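Protoporphyrinogen oxidase (Exiguobacterium sibiricum, PDB 3LOV) probably catalyses the FAD-dependent oxidation of coproporphyrinogen III to coproporphyrin III by molecular oxygen, a step of bacterial heme b biosynthesis. Local coordinates at residues Thr255-Ile260 against Tyr267-Asp272; Ile32-Ala37 against Ser249-Glu254. All blocks are in the same frame, centred on the assembly; numbering follows the deposited sequence. Where two conformers were deposited one is given.

Contact 1: residues Thr255-Ile260 against Tyr267-Asp272. With FAD (flavin-adenine dinucleotide), chain B.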
ATOM      1  N   THR A 255     -25.210   0.259  -3.911  1.00 19.20           N
ATOM      2  CA  THR A 255     -26.000   0.564  -2.738  1.00 20.22           C
ATOM      3  C   THR A 255     -25.139   1.243  -1.690  1.00 19.05           C
ATOM      4  O   THR A 255     -24.732   0.640  -0.720  1.00 19.89           O
ATOM      5  CB  THR A 255     -26.661  -0.673  -2.164  1.00 24.71           C
ATOM      6  OG1 THR A 255     -27.305  -1.381  -3.217  1.00 21.20           O
ATOM      7  CG2 THR A 255     -27.694  -0.291  -1.105  1.00 26.73           C
ATOM      8  N   PRO A 256     -24.876   2.535  -1.878  1.00 20.54           N
ATOM      9  CA  PRO A 256     -24.068   3.191  -0.877  1.00 21.59           C
ATOM     10  C   PRO A 256     -24.804   3.306   0.435  1.00 23.04           C
ATOM     11  O   PRO A 256     -26.026   3.425   0.446  1.00 25.59           O
ATOM     12  CB  PRO A 256     -23.825   4.575  -1.471  1.00 21.43           C
ATOM     13  CG  PRO A 256     -24.886   4.756  -2.459  1.00 19.42           C
ATOM     14  CD  PRO A 256     -25.092   3.397  -3.049  1.00 21.44           C
ATOM     15  N   LEU A 257     -24.068   3.245   1.537  1.00 21.95           N
ATOM     16  CA  LEU A 257     -24.637   3.526   2.853  1.00 21.36           C
ATOM     17  C   LEU A 257     -24.614   5.032   2.988  1.00 22.25           C
ATOM     18  O   LEU A 257     -23.575   5.646   2.776  1.00 19.19           O
ATOM     19  CB  LEU A 257     -23.804   2.894   3.977  1.00 18.56           C
ATOM     20  CG  LEU A 257     -24.162   3.327   5.404  1.00 22.94           C
ATOM     21  CD1 LEU A 257     -25.576   2.809   5.726  1.00 20.94           C
ATOM     22  CD2 LEU A 257     -23.135   2.864   6.468  1.00 15.54           C
ATOM     23  N   LEU A 258     -25.760   5.602   3.337  1.00 24.06           N
ATOM     24  CA  LEU A 258     -25.975   7.053   3.358  1.00 23.95           C
ATOM     25  C   LEU A 258     -26.112   7.625   4.758  1.00 24.54           C
ATOM     26  O   LEU A 258     -25.894   8.813   4.949  1.00 24.87           O
ATOM     27  CB  LEU A 258     -27.248   7.371   2.583  1.00 23.30           C
ATOM     28  CG  LEU A 258     -27.278   6.976   1.116  1.00 27.52           C
ATOM     29  CD1 LEU A 258     -28.633   7.309   0.473  1.00 24.83           C
ATOM     30  CD2 LEU A 258     -26.151   7.662   0.366  1.00 24.12           C
ATOM     31  N   ALA A 259     -26.480   6.805   5.739  1.00 22.59           N
ATOM     32  CA  ALA A 259     -26.727   7.295   7.104  1.00 21.93           C
ATOM     33  C   ALA A 259     -26.933   6.130   8.029  1.00 22.30           C
ATOM     34  O   ALA A 259     -27.383   5.062   7.600  1.00 23.39           O
ATOM     35  CB  ALA A 259     -27.954   8.201   7.160  1.00 19.56           C
ATOM     36  N   ILE A 260     -26.593   6.333   9.298  1.00 23.58           N
ATOM     37  CA  ILE A 260     -26.817   5.333  10.366  1.00 26.23           C
ATOM     38  C   ILE A 260     -27.716   5.955  11.467  1.00 25.55           C
ATOM     39  O   ILE A 260     -27.418   7.016  11.991  1.00 23.58           O
ATOM     40  CB  ILE A 260     -25.464   4.859  10.964  1.00 26.63           C
ATOM     41  CG1 ILE A 260     -24.588   4.183   9.873  1.00 25.96           C
ATOM     42  CG2 ILE A 260     -25.659   3.878  12.148  1.00 24.84           C
ATOM     43  CD1 ILE A 260     -23.220   3.723  10.368  1.00 24.32           C
ATOM     44  N   TYR A 267     -29.564  -0.830  14.590  1.00 23.89           N
ATOM     45  CA  TYR A 267     -29.341   0.317  13.733  1.00 22.76           C
ATOM     46  C   TYR A 267     -30.168   0.196  12.484  1.00 21.21           C
ATOM     47  O   TYR A 267     -30.393  -0.907  11.969  1.00 16.99           O
ATOM     48  CB  TYR A 267     -27.833   0.403  13.383  1.00 21.52           C
ATOM     49  CG  TYR A 267     -26.993   0.645  14.603  1.00 19.69           C
ATOM     50  CD1 TYR A 267     -26.890   1.909  15.144  1.00 17.53           C
ATOM     51  CD2 TYR A 267     -26.304  -0.400  15.227  1.00 22.12           C
ATOM     52  CE1 TYR A 267     -26.141   2.134  16.307  1.00 20.51           C
ATOM     53  CE2 TYR A 267     -25.554  -0.177  16.359  1.00 21.93           C
ATOM     54  CZ  TYR A 267     -25.474   1.104  16.895  1.00 23.70           C
ATOM     55  OH  TYR A 267     -24.717   1.335  18.031  1.00 26.50           O
ATOM     56  N   ARG A 268     -30.600   1.345  11.997  1.00 18.69           N
ATOM     57  CA  ARG A 268     -31.272   1.441  10.753  1.00 19.73           C
ATOM     58  C   ARG A 268     -30.282   2.081   9.801  1.00 22.75           C
ATOM     59  O   ARG A 268     -29.823   3.200  10.060  1.00 24.40           O
ATOM     60  CB  ARG A 268     -32.518   2.308  10.894  1.00 18.55           C
ATOM     61  CG  ARG A 268     -33.226   2.571   9.603  1.00 26.32           C
ATOM     62  CD  ARG A 268     -34.588   3.239   9.855  1.00 29.86           C
ATOM     63  NE  ARG A 268     -35.121   3.808   8.622  1.00 34.09           N
ATOM     64  CZ  ARG A 268     -36.415   4.045   8.368  1.00 31.34           C
ATOM     65  NH1 ARG A 268     -37.367   3.757   9.248  1.00 39.93           N
ATOM     66  NH2 ARG A 268     -36.763   4.574   7.214  1.00 34.40           N
ATOM     67  N   LEU A 269     -29.963   1.379   8.710  1.00 22.93           N
ATOM     68  CA  LEU A 269     -28.947   1.842   7.749  1.00 24.01           C
ATOM     69  C   LEU A 269     -29.639   2.344   6.502  1.00 22.73           C
ATOM     70  O   LEU A 269     -30.340   1.595   5.823  1.00 22.03           O
ATOM     71  CB  LEU A 269     -27.953   0.727   7.432  1.00 23.49           C
ATOM     72  CG  LEU A 269     -26.752   0.506   8.361  1.00 28.25           C
ATOM     73  CD1 LEU A 269     -27.059   0.499   9.824  1.00 30.64           C
ATOM     74  CD2 LEU A 269     -26.089  -0.824   7.983  1.00 33.22           C
ATOM     75  N   LYS A 270     -29.492   3.644   6.240  1.00 21.65           N
ATOM     76  CA  LYS A 270     -30.147   4.293   5.111  1.00 23.61           C
ATOM     77  C   LYS A 270     -29.432   4.073   3.784  1.00 21.04           C
ATOM     78  O   LYS A 270     -28.243   4.332   3.684  1.00 22.04           O
ATOM     79  CB  LYS A 270     -30.215   5.803   5.364  1.00 22.18           C
ATOM     80  CG  LYS A 270     -30.936   6.558   4.272  1.00 30.01           C
ATOM     81  CD  LYS A 270     -30.742   8.050   4.437  1.00 32.04           C
ATOM     82  CE  LYS A 270     -31.093   8.820   3.183  1.00 31.60           C
ATOM     83  NZ  LYS A 270     -32.290   9.606   3.395  1.00 41.75           N
ATOM     84  N   THR A 271     -30.181   3.675   2.759  1.00 20.55           N
ATOM     85  CA  THR A 271     -29.662   3.492   1.385  1.00 20.66           C
ATOM     86  C   THR A 271     -30.669   4.050   0.407  1.00 25.00           C
ATOM     87  O   THR A 271     -31.785   4.323   0.783  1.00 31.28           O
ATOM     88  CB  THR A 271     -29.485   2.004   1.032  1.00 21.85           C
ATOM     89  OG1 THR A 271     -30.744   1.426   0.649  1.00 21.42           O
ATOM     90  CG2 THR A 271     -28.829   1.192   2.188  1.00 16.24           C
ATOM     91  N   ASP A 272     -30.313   4.167  -0.857  1.00 29.53           N
ATOM     92  CA  ASP A 272     -31.243   4.677  -1.881  1.00 32.69           C
ATOM     93  C   ASP A 272     -32.498   3.834  -2.091  1.00 34.65           C
ATOM     94  O   ASP A 272     -33.518   4.339  -2.573  1.00 35.47           O
ATOM     95  CB  ASP A 272     -30.521   4.780  -3.218  1.00 34.31           C
ATOM     96  CG  ASP A 272     -29.522   5.913  -3.252  1.00 38.97           C
ATOM     97  OD1 ASP A 272     -29.954   7.069  -3.030  1.00 37.60           O
ATOM     98  OD2 ASP A 272     -28.320   5.646  -3.521  1.00 46.33           O
TER
HETATM   99  PA  FAD B 500     -10.887   0.041  -0.874  1.00 17.82           P
HETATM  100  O1A FAD B 500     -10.190  -0.854  -1.842  1.00 18.79           O
HETATM  101  O2A FAD B 500     -10.751   1.509  -1.034  1.00 15.01           O
HETATM  102  O5B FAD B 500     -12.434  -0.329  -0.878  1.00 20.72           O
HETATM  103  C5B FAD B 500     -13.418   0.505  -0.321  1.00 16.19           C
HETATM  104  C4B FAD B 500     -14.775   0.052  -0.871  1.00 16.20           C
HETATM  105  O4B FAD B 500     -15.843   0.717  -0.192  1.00 15.61           O
HETATM  106  C3B FAD B 500     -14.880   0.341  -2.355  1.00 16.44           C
HETATM  107  O3B FAD B 500     -15.383  -0.772  -3.073  1.00 14.25           O
HETATM  108  C2B FAD B 500     -15.825   1.527  -2.357  1.00 17.01           C
HETATM  109  O2B FAD B 500     -16.606   1.601  -3.496  1.00 15.72           O
HETATM  110  C1B FAD B 500     -16.705   1.254  -1.156  1.00 17.25           C
HETATM  111  N9A FAD B 500     -17.392   2.425  -0.590  1.00 17.90           N
HETATM  112  C8A FAD B 500     -17.011   3.744  -0.470  1.00 21.99           C
HETATM  113  N7A FAD B 500     -17.996   4.458   0.131  1.00 16.36           N
HETATM  114  C5A FAD B 500     -19.023   3.594   0.398  1.00 19.04           C
HETATM  115  C6A FAD B 500     -20.271   3.732   1.010  1.00 21.65           C
HETATM  116  N6A FAD B 500     -20.668   4.898   1.512  1.00 16.43           N
HETATM  117  N1A FAD B 500     -21.103   2.631   1.128  1.00 16.90           N
HETATM  118  C2A FAD B 500     -20.693   1.396   0.686  1.00 18.13           C
HETATM  119  N3A FAD B 500     -19.446   1.255   0.105  1.00 17.02           N
HETATM  120  C4A FAD B 500     -18.648   2.331  -0.052  1.00 20.86           C
HETATM  121  N1  FAD B 500      -1.110  -2.801  -1.161  1.00 22.22           N
HETATM  122  C2  FAD B 500      -0.286  -3.879  -1.331  1.00 22.51           C
HETATM  123  O2  FAD B 500      -0.272  -4.798  -0.500  1.00 15.26           O
HETATM  124  N3  FAD B 500       0.550  -3.930  -2.417  1.00 19.80           N
HETATM  125  C4  FAD B 500       0.607  -2.937  -3.327  1.00 23.54           C
HETATM  126  O4  FAD B 500       1.349  -3.062  -4.283  1.00 24.44           O
HETATM  127  C4X FAD B 500      -0.186  -1.821  -3.166  1.00 22.14           C
HETATM  128  N5  FAD B 500      -0.167  -0.818  -4.122  1.00 18.13           N
HETATM  129  C5X FAD B 500      -0.999   0.290  -3.943  1.00 26.05           C
HETATM  130  C6  FAD B 500      -0.971   1.334  -4.874  1.00 25.58           C
HETATM  131  C7  FAD B 500      -1.800   2.455  -4.705  1.00 27.01           C
HETATM  132  C7M FAD B 500      -1.772   3.567  -5.712  1.00 27.99           C
HETATM  133  C8  FAD B 500      -2.693   2.522  -3.620  1.00 23.91           C
HETATM  134  C8M FAD B 500      -3.598   3.719  -3.390  1.00 23.18           C
HETATM  135  C9  FAD B 500      -2.742   1.482  -2.696  1.00 18.94           C
HETATM  136  C9A FAD B 500      -1.895   0.360  -2.839  1.00 17.41           C
HETATM  137  N10 FAD B 500      -1.939  -0.687  -1.910  1.00 16.08           N
HETATM  138  C10 FAD B 500      -1.071  -1.773  -2.078  1.00 21.87           C
HETATM  139  C1' FAD B 500      -2.841  -0.685  -0.698  1.00 17.38           C
HETATM  140  C2' FAD B 500      -4.123  -1.487  -1.036  1.00 19.51           C
HETATM  141  O2' FAD B 500      -4.788  -0.841  -2.057  1.00 20.77           O
HETATM  142  C3' FAD B 500      -5.079  -1.630   0.157  1.00 16.92           C
HETATM  143  O3' FAD B 500      -4.473  -2.578   1.026  1.00 30.23           O
HETATM  144  C4' FAD B 500      -6.497  -2.161  -0.174  1.00 19.29           C
HETATM  145  O4' FAD B 500      -6.945  -1.955  -1.501  1.00 26.01           O
HETATM  146  C5' FAD B 500      -7.551  -1.506   0.697  1.00 22.86           C
HETATM  147  O5' FAD B 500      -8.788  -2.130   0.462  1.00 20.38           O
HETATM  148  P   FAD B 500     -10.046  -1.671   1.299  1.00 14.00           P
HETATM  149  O1P FAD B 500      -9.702  -1.356   2.731  1.00 15.72           O
HETATM  150  O2P FAD B 500     -11.249  -2.562   1.103  1.00 17.71           O
HETATM  151  O3P FAD B 500     -10.434  -0.224   0.644  1.00 13.66           O
HETATM  152  O   HOH W   1     -27.898   3.408  -1.513  1.00 29.66           O
HETATM  153  O   HOH W   2     -30.518   5.699   8.816  1.00 26.78           O
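Leu258 and Lys270 meet through their backbones: the amide N of Leu258 donates to Lys270 O at 2.8 Å, and the amide N of Lys270 donates in turn to Ala259 O at 2.9 Å, from a position tilted 26° out of the carbonyl plane. These bonds join the two arms of an antiparallel hairpin formed by strands 259-263 and 266-270, in which Ile260 and Leu269 are a non-hydrogen-bonded pair. Toward Asp272 the arms part, and a water takes over: it donates to Pro256 O (2.7 Å) and to Asp272 OD2, and accepts from Asp272 N. A second water donates to Arg268 O and, weakly, to Ala259 O.

Leu257 turns its polar backbone the other way, to the adenine of FAD. Its N donates to N1A of FAD at 3.1 Å, almost straight at 174°, and its O accepts from N6A of FAD at 3.3 Å. Its side chain, with CG anti to the backbone N (chi1 170°), brings CD1 to Leu269 CB at 3.6 Å. Farther along, Ile260 CG2 packs obliquely against the Tyr267 ring at CD1, while Tyr267 OH bonds to Pro433 O. Thr255 CG2 rests on Thr271 CB at 3.6 Å; the hydroxyls of both threonines are engaged elsewhere, Thr255 OG1 with Leu253 O and Thr271 OG1 with Gly274 O and His273 N. On the exposed side, the aliphatic chain of Lys270 lies over Leu258 CB and Ala259 CB.

Because the adenine is read by main-chain N and O alone at Leu257, recognition here depends on where the backbone runs rather than on a polar side chain, and the bond from the adjacent Leu258 N to Lys270 O probably helps to set that course.

Contact 2: residues Ile32-Ala37 against Ser249-Glu254; sequences ITLLEA and SEIRLE. With FAD (flavin-adenine dinucleotide), chain B.
Strands 32-35 and 250-252 run parallel, their axes 4.7 Å apart and 16° from aligned, joined by four alternating bonds: Glu250 N to Ile32 O, Leu34 N to Glu250 O, Arg252 N to Leu34 O (2.7 Å) and Glu36 N to Arg252 O. Thr33 and Glu250 lie side by side, and a water bonds to Thr33 OG1 (2.6 Å); its link to Glu250 OE1 is doubtful, since Glu250 has a second conformer. On that same face Leu35 CD2 sits over one face of the Arg252 guanidinium, near its rim, while Arg252 NH1 forms a salt bridge with Glu276. Just past the strand, Glu36 packs its CG on Leu253 CD2 at 3.9 Å, and its carboxylate grips the FAD ribose: O3B donates to OE1 (2.5 Å) and O2B to OE2 (2.6 Å). The bend at chi2 (49°) carries the carboxylate away from the partner strand. A glutamine here would probably weaken this grip, since its amide nitrogen could not accept from a ribose hydroxyl. Such an acid after the second strand is characteristic of FAD-binding Rossmann folds. Strand 250-252 edges the parallel sheet, strand 6-10 flanks 31-35 on its other side, and helix 14-26 packs against Ile32 and Ser249.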
ATOM      1  N   ILE A  32     -25.648 -12.126   7.008  1.00 21.61           N
ATOM      2  CA  ILE A  32     -24.543 -11.240   6.532  1.00 21.49           C
ATOM      3  C   ILE A  32     -24.968 -10.564   5.262  1.00 21.17           C
ATOM      4  O   ILE A  32     -25.335 -11.236   4.303  1.00 18.19           O
ATOM      5  CB  ILE A  32     -23.231 -12.016   6.285  1.00 21.92           C
ATOM      6  CG1 ILE A  32     -22.757 -12.666   7.596  1.00 22.12           C
ATOM      7  CG2 ILE A  32     -22.144 -11.062   5.715  1.00 19.41           C
ATOM      8  CD1 ILE A  32     -21.860 -13.877   7.438  1.00 21.41           C
ATOM      9  N   THR A  33     -25.011  -9.233   5.290  1.00 22.22           N
ATOM     10  CA  THR A  33     -25.261  -8.440   4.092  1.00 22.54           C
ATOM     11  C   THR A  33     -24.079  -7.505   3.867  1.00 21.99           C
ATOM     12  O   THR A  33     -23.528  -6.955   4.833  1.00 21.07           O
ATOM     13  CB  THR A  33     -26.565  -7.641   4.221  1.00 24.90           C
ATOM     14  OG1 THR A  33     -27.653  -8.545   4.462  1.00 23.77           O
ATOM     15  CG2 THR A  33     -26.846  -6.803   2.945  1.00 21.19           C
ATOM     16  N   LEU A  34     -23.668  -7.371   2.610  1.00 20.02           N
ATOM     17  CA  LEU A  34     -22.568  -6.468   2.243  1.00 22.63           C
ATOM     18  C   LEU A  34     -23.072  -5.430   1.259  1.00 21.43           C
ATOM     19  O   LEU A  34     -23.556  -5.773   0.163  1.00 16.94           O
ATOM     20  CB  LEU A  34     -21.395  -7.225   1.641  1.00 25.15           C
ATOM     21  CG  LEU A  34     -20.109  -6.421   1.409  1.00 21.51           C
ATOM     22  CD1 LEU A  34     -18.851  -7.285   1.658  1.00 21.58           C
ATOM     23  CD2 LEU A  34     -20.088  -5.754   0.031  1.00 18.29           C
ATOM     24  N   LEU A  35     -22.938  -4.168   1.665  1.00 18.21           N
ATOM     25  CA  LEU A  35     -23.291  -3.001   0.842  1.00 18.03           C
ATOM     26  C   LEU A  35     -22.053  -2.395   0.166  1.00 17.71           C
ATOM     27  O   LEU A  35     -21.098  -1.937   0.839  1.00 21.49           O
ATOM     28  CB  LEU A  35     -23.954  -1.951   1.726  1.00 17.01           C
ATOM     29  CG  LEU A  35     -25.179  -2.368   2.587  1.00 23.57           C
ATOM     30  CD1 LEU A  35     -25.736  -1.178   3.459  1.00 18.26           C
ATOM     31  CD2 LEU A  35     -26.257  -2.925   1.690  1.00 15.31           C
ATOM     32  N   GLU A  36     -22.072  -2.366  -1.159  1.00 16.18           N
ATOM     33  CA  GLU A  36     -21.014  -1.742  -1.961  1.00 19.36           C
ATOM     34  C   GLU A  36     -21.618  -0.572  -2.728  1.00 19.18           C
ATOM     35  O   GLU A  36     -22.630  -0.756  -3.377  1.00 19.67           O
ATOM     36  CB  GLU A  36     -20.429  -2.766  -2.939  1.00 15.97           C
ATOM     37  CG  GLU A  36     -19.542  -2.220  -4.047  1.00 18.94           C
ATOM     38  CD  GLU A  36     -18.438  -1.245  -3.587  1.00 18.37           C
ATOM     39  OE1 GLU A  36     -17.729  -1.542  -2.611  1.00 20.95           O
ATOM     40  OE2 GLU A  36     -18.247  -0.204  -4.254  1.00 24.78           O
ATOM     41  N   ALA A  37     -20.996   0.607  -2.660  1.00 17.98           N
ATOM     42  CA  ALA A  37     -21.541   1.808  -3.305  1.00 18.98           C
ATOM     43  C   ALA A  37     -21.541   1.773  -4.826  1.00 19.08           C
ATOM     44  O   ALA A  37     -22.398   2.369  -5.445  1.00 21.86           O
ATOM     45  CB  ALA A  37     -20.807   3.034  -2.852  1.00 18.15           C
ATOM     46  N   SER A 249     -23.802 -14.893   2.311  1.00 27.42           N
ATOM     47  CA  SER A 249     -23.752 -13.425   2.377  1.00 26.20           C
ATOM     48  C   SER A 249     -24.472 -12.800   1.200  1.00 24.77           C
ATOM     49  O   SER A 249     -24.258 -13.208   0.079  1.00 30.16           O
ATOM     50  CB  SER A 249     -22.302 -12.975   2.336  1.00 24.08           C
ATOM     51  OG  SER A 249     -21.590 -13.444   3.456  1.00 22.28           O
ATOM     52  N   GLU A 250     -25.331 -11.836   1.454  1.00 25.23           N
ATOM     53  CA  GLU A 250     -26.004 -11.119   0.378  0.70 25.90           C
ATOM     54  C   GLU A 250     -25.184  -9.890  -0.032  1.00 26.30           C
ATOM     55  O   GLU A 250     -24.919  -9.028   0.784  1.00 25.62           O
ATOM     56  CB  GLU A 250     -27.376 -10.672   0.828  0.70 26.31           C
ATOM     57  CG  GLU A 250     -28.266 -10.238  -0.344  0.70 37.18           C
ATOM     58  CD  GLU A 250     -29.372  -9.292   0.071  0.70 44.53           C
ATOM     59  OE1 GLU A 250     -29.645  -9.180   1.286  0.70 48.68           O
ATOM     60  OE2 GLU A 250     -29.973  -8.659  -0.822  0.70 50.86           O
ATOM     61  N   ILE A 251     -24.785  -9.815  -1.307  1.00 25.72           N
ATOM     62  CA  ILE A 251     -23.956  -8.708  -1.803  1.00 25.26           C
ATOM     63  C   ILE A 251     -24.868  -7.724  -2.521  1.00 27.14           C
ATOM     64  O   ILE A 251     -25.477  -8.100  -3.520  1.00 24.09           O
ATOM     65  CB  ILE A 251     -22.895  -9.150  -2.867  1.00 23.46           C
ATOM     66  CG1 ILE A 251     -21.994 -10.303  -2.383  1.00 25.65           C
ATOM     67  CG2 ILE A 251     -22.099  -7.943  -3.344  1.00 21.94           C
ATOM     68  CD1 ILE A 251     -20.801  -9.930  -1.692  1.00 29.94           C
ATOM     69  N   ARG A 252     -24.930  -6.468  -2.069  1.00 24.51           N
ATOM     70  CA  ARG A 252     -25.722  -5.463  -2.790  1.00 26.12           C
ATOM     71  C   ARG A 252     -24.804  -4.454  -3.467  1.00 22.33           C
ATOM     72  O   ARG A 252     -24.165  -3.647  -2.799  1.00 23.83           O
ATOM     73  CB  ARG A 252     -26.698  -4.727  -1.857  1.00 26.69           C
ATOM     74  CG  ARG A 252     -27.544  -5.614  -0.902  1.00 35.60           C
ATOM     75  CD  ARG A 252     -29.030  -5.614  -1.217  1.00 45.22           C
ATOM     76  NE  ARG A 252     -29.655  -4.305  -1.037  1.00 47.96           N
ATOM     77  CZ  ARG A 252     -30.136  -3.834   0.113  1.00 57.74           C
ATOM     78  NH1 ARG A 252     -30.068  -4.549   1.235  1.00 51.44           N
ATOM     79  NH2 ARG A 252     -30.678  -2.613   0.144  1.00 63.11           N
ATOM     80  N   LEU A 253     -24.739  -4.483  -4.780  1.00 20.86           N
ATOM     81  CA  LEU A 253     -23.940  -3.496  -5.507  1.00 22.18           C
ATOM     82  C   LEU A 253     -24.770  -2.215  -5.680  1.00 22.26           C
ATOM     83  O   LEU A 253     -25.978  -2.204  -5.451  1.00 24.15           O
ATOM     84  CB  LEU A 253     -23.510  -4.043  -6.865  1.00 22.06           C
ATOM     85  CG  LEU A 253     -22.602  -5.261  -6.907  1.00 26.48           C
ATOM     86  CD1 LEU A 253     -22.458  -5.711  -8.376  1.00 18.13           C
ATOM     87  CD2 LEU A 253     -21.234  -4.999  -6.231  1.00 25.33           C
ATOM     88  N   GLU A 254     -24.119  -1.149  -6.099  1.00 19.96           N
ATOM     89  CA  GLU A 254     -24.771   0.122  -6.327  1.00 21.06           C
ATOM     90  C   GLU A 254     -25.658   0.500  -5.141  1.00 20.49           C
ATOM     91  O   GLU A 254     -26.739   0.989  -5.342  1.00 21.24           O
ATOM     92  CB  GLU A 254     -25.613   0.075  -7.622  1.00 22.48           C
ATOM     93  CG  GLU A 254     -24.838  -0.222  -8.886  1.00 21.84           C
ATOM     94  CD  GLU A 254     -24.045   0.966  -9.453  1.00 20.92           C
ATOM     95  OE1 GLU A 254     -24.009   2.047  -8.853  1.00 22.46           O
ATOM     96  OE2 GLU A 254     -23.416   0.813 -10.516  1.00 28.91           O
TER
HETATM   97  PA  FAD B 500     -10.887   0.041  -0.874  1.00 17.82           P
HETATM   98  O1A FAD B 500     -10.190  -0.854  -1.842  1.00 18.79           O
HETATM   99  O2A FAD B 500     -10.751   1.509  -1.034  1.00 15.01           O
HETATM  100  O5B FAD B 500     -12.434  -0.329  -0.878  1.00 20.72           O
HETATM  101  C5B FAD B 500     -13.418   0.505  -0.321  1.00 16.19           C
HETATM  102  C4B FAD B 500     -14.775   0.052  -0.871  1.00 16.20           C
HETATM  103  O4B FAD B 500     -15.843   0.717  -0.192  1.00 15.61           O
HETATM  104  C3B FAD B 500     -14.880   0.341  -2.355  1.00 16.44           C
HETATM  105  O3B FAD B 500     -15.383  -0.772  -3.073  1.00 14.25           O
HETATM  106  C2B FAD B 500     -15.825   1.527  -2.357  1.00 17.01           C
HETATM  107  O2B FAD B 500     -16.606   1.601  -3.496  1.00 15.72           O
HETATM  108  C1B FAD B 500     -16.705   1.254  -1.156  1.00 17.25           C
HETATM  109  N9A FAD B 500     -17.392   2.425  -0.590  1.00 17.90           N
HETATM  110  C8A FAD B 500     -17.011   3.744  -0.470  1.00 21.99           C
HETATM  111  N7A FAD B 500     -17.996   4.458   0.131  1.00 16.36           N
HETATM  112  C5A FAD B 500     -19.023   3.594   0.398  1.00 19.04           C
HETATM  113  C6A FAD B 500     -20.271   3.732   1.010  1.00 21.65           C
HETATM  114  N6A FAD B 500     -20.668   4.898   1.512  1.00 16.43           N
HETATM  115  N1A FAD B 500     -21.103   2.631   1.128  1.00 16.90           N
HETATM  116  C2A FAD B 500     -20.693   1.396   0.686  1.00 18.13           C
HETATM  117  N3A FAD B 500     -19.446   1.255   0.105  1.00 17.02           N
HETATM  118  C4A FAD B 500     -18.648   2.331  -0.052  1.00 20.86           C
HETATM  119  N1  FAD B 500      -1.110  -2.801  -1.161  1.00 22.22           N
HETATM  120  C2  FAD B 500      -0.286  -3.879  -1.331  1.00 22.51           C
HETATM  121  O2  FAD B 500      -0.272  -4.798  -0.500  1.00 15.26           O
HETATM  122  N3  FAD B 500       0.550  -3.930  -2.417  1.00 19.80           N
HETATM  123  C4  FAD B 500       0.607  -2.937  -3.327  1.00 23.54           C
HETATM  124  O4  FAD B 500       1.349  -3.062  -4.283  1.00 24.44           O
HETATM  125  C4X FAD B 500      -0.186  -1.821  -3.166  1.00 22.14           C
HETATM  126  N5  FAD B 500      -0.167  -0.818  -4.122  1.00 18.13           N
HETATM  127  C5X FAD B 500      -0.999   0.290  -3.943  1.00 26.05           C
HETATM  128  C6  FAD B 500      -0.971   1.334  -4.874  1.00 25.58           C
HETATM  129  C7  FAD B 500      -1.800   2.455  -4.705  1.00 27.01           C
HETATM  130  C7M FAD B 500      -1.772   3.567  -5.712  1.00 27.99           C
HETATM  131  C8  FAD B 500      -2.693   2.522  -3.620  1.00 23.91           C
HETATM  132  C8M FAD B 500      -3.598   3.719  -3.390  1.00 23.18           C
HETATM  133  C9  FAD B 500      -2.742   1.482  -2.696  1.00 18.94           C
HETATM  134  C9A FAD B 500      -1.895   0.360  -2.839  1.00 17.41           C
HETATM  135  N10 FAD B 500      -1.939  -0.687  -1.910  1.00 16.08           N
HETATM  136  C10 FAD B 500      -1.071  -1.773  -2.078  1.00 21.87           C
HETATM  137  C1' FAD B 500      -2.841  -0.685  -0.698  1.00 17.38           C
HETATM  138  C2' FAD B 500      -4.123  -1.487  -1.036  1.00 19.51           C
HETATM  139  O2' FAD B 500      -4.788  -0.841  -2.057  1.00 20.77           O
HETATM  140  C3' FAD B 500      -5.079  -1.630   0.157  1.00 16.92           C
HETATM  141  O3' FAD B 500      -4.473  -2.578   1.026  1.00 30.23           O
HETATM  142  C4' FAD B 500      -6.497  -2.161  -0.174  1.00 19.29           C
HETATM  143  O4' FAD B 500      -6.945  -1.955  -1.501  1.00 26.01           O
HETATM  144  C5' FAD B 500      -7.551  -1.506   0.697  1.00 22.86           C
HETATM  145  O5' FAD B 500      -8.788  -2.130   0.462  1.00 20.38           O
HETATM  146  P   FAD B 500     -10.046  -1.671   1.299  1.00 14.00           P
HETATM  147  O1P FAD B 500      -9.702  -1.356   2.731  1.00 15.72           O
HETATM  148  O2P FAD B 500     -11.249  -2.562   1.103  1.00 17.71           O
HETATM  149  O3P FAD B 500     -10.434  -0.224   0.644  1.00 13.66           O
HETATM  150  O   HOH W   3     -30.146  -7.862   4.056  1.00 42.07           O

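After strand 6-10 and helix 14-26 the chain enters strand 31-35, then runs through more than two hundred residues before strand 250-252 lies down beside it, closing the long loop of contact 2. Contact 1 follows directly: the same passage continues from Glu254 into Thr255 and closes a short beta hairpin, with six residues between its segments. The two are thus in series, neither nested nor crossed. They touch where Thr255 N probably bonds to Glu36 O at 2.8 Å and where Pro256 CB packs on Ala37 CB. Together they tie the edge of the parallel nucleotide-binding sheet to the small antiparallel sheet beside it, and both reach the adenosine half of FAD, contact 2 at the ribose and beside the adenine, contact 1 at N1A and N6A.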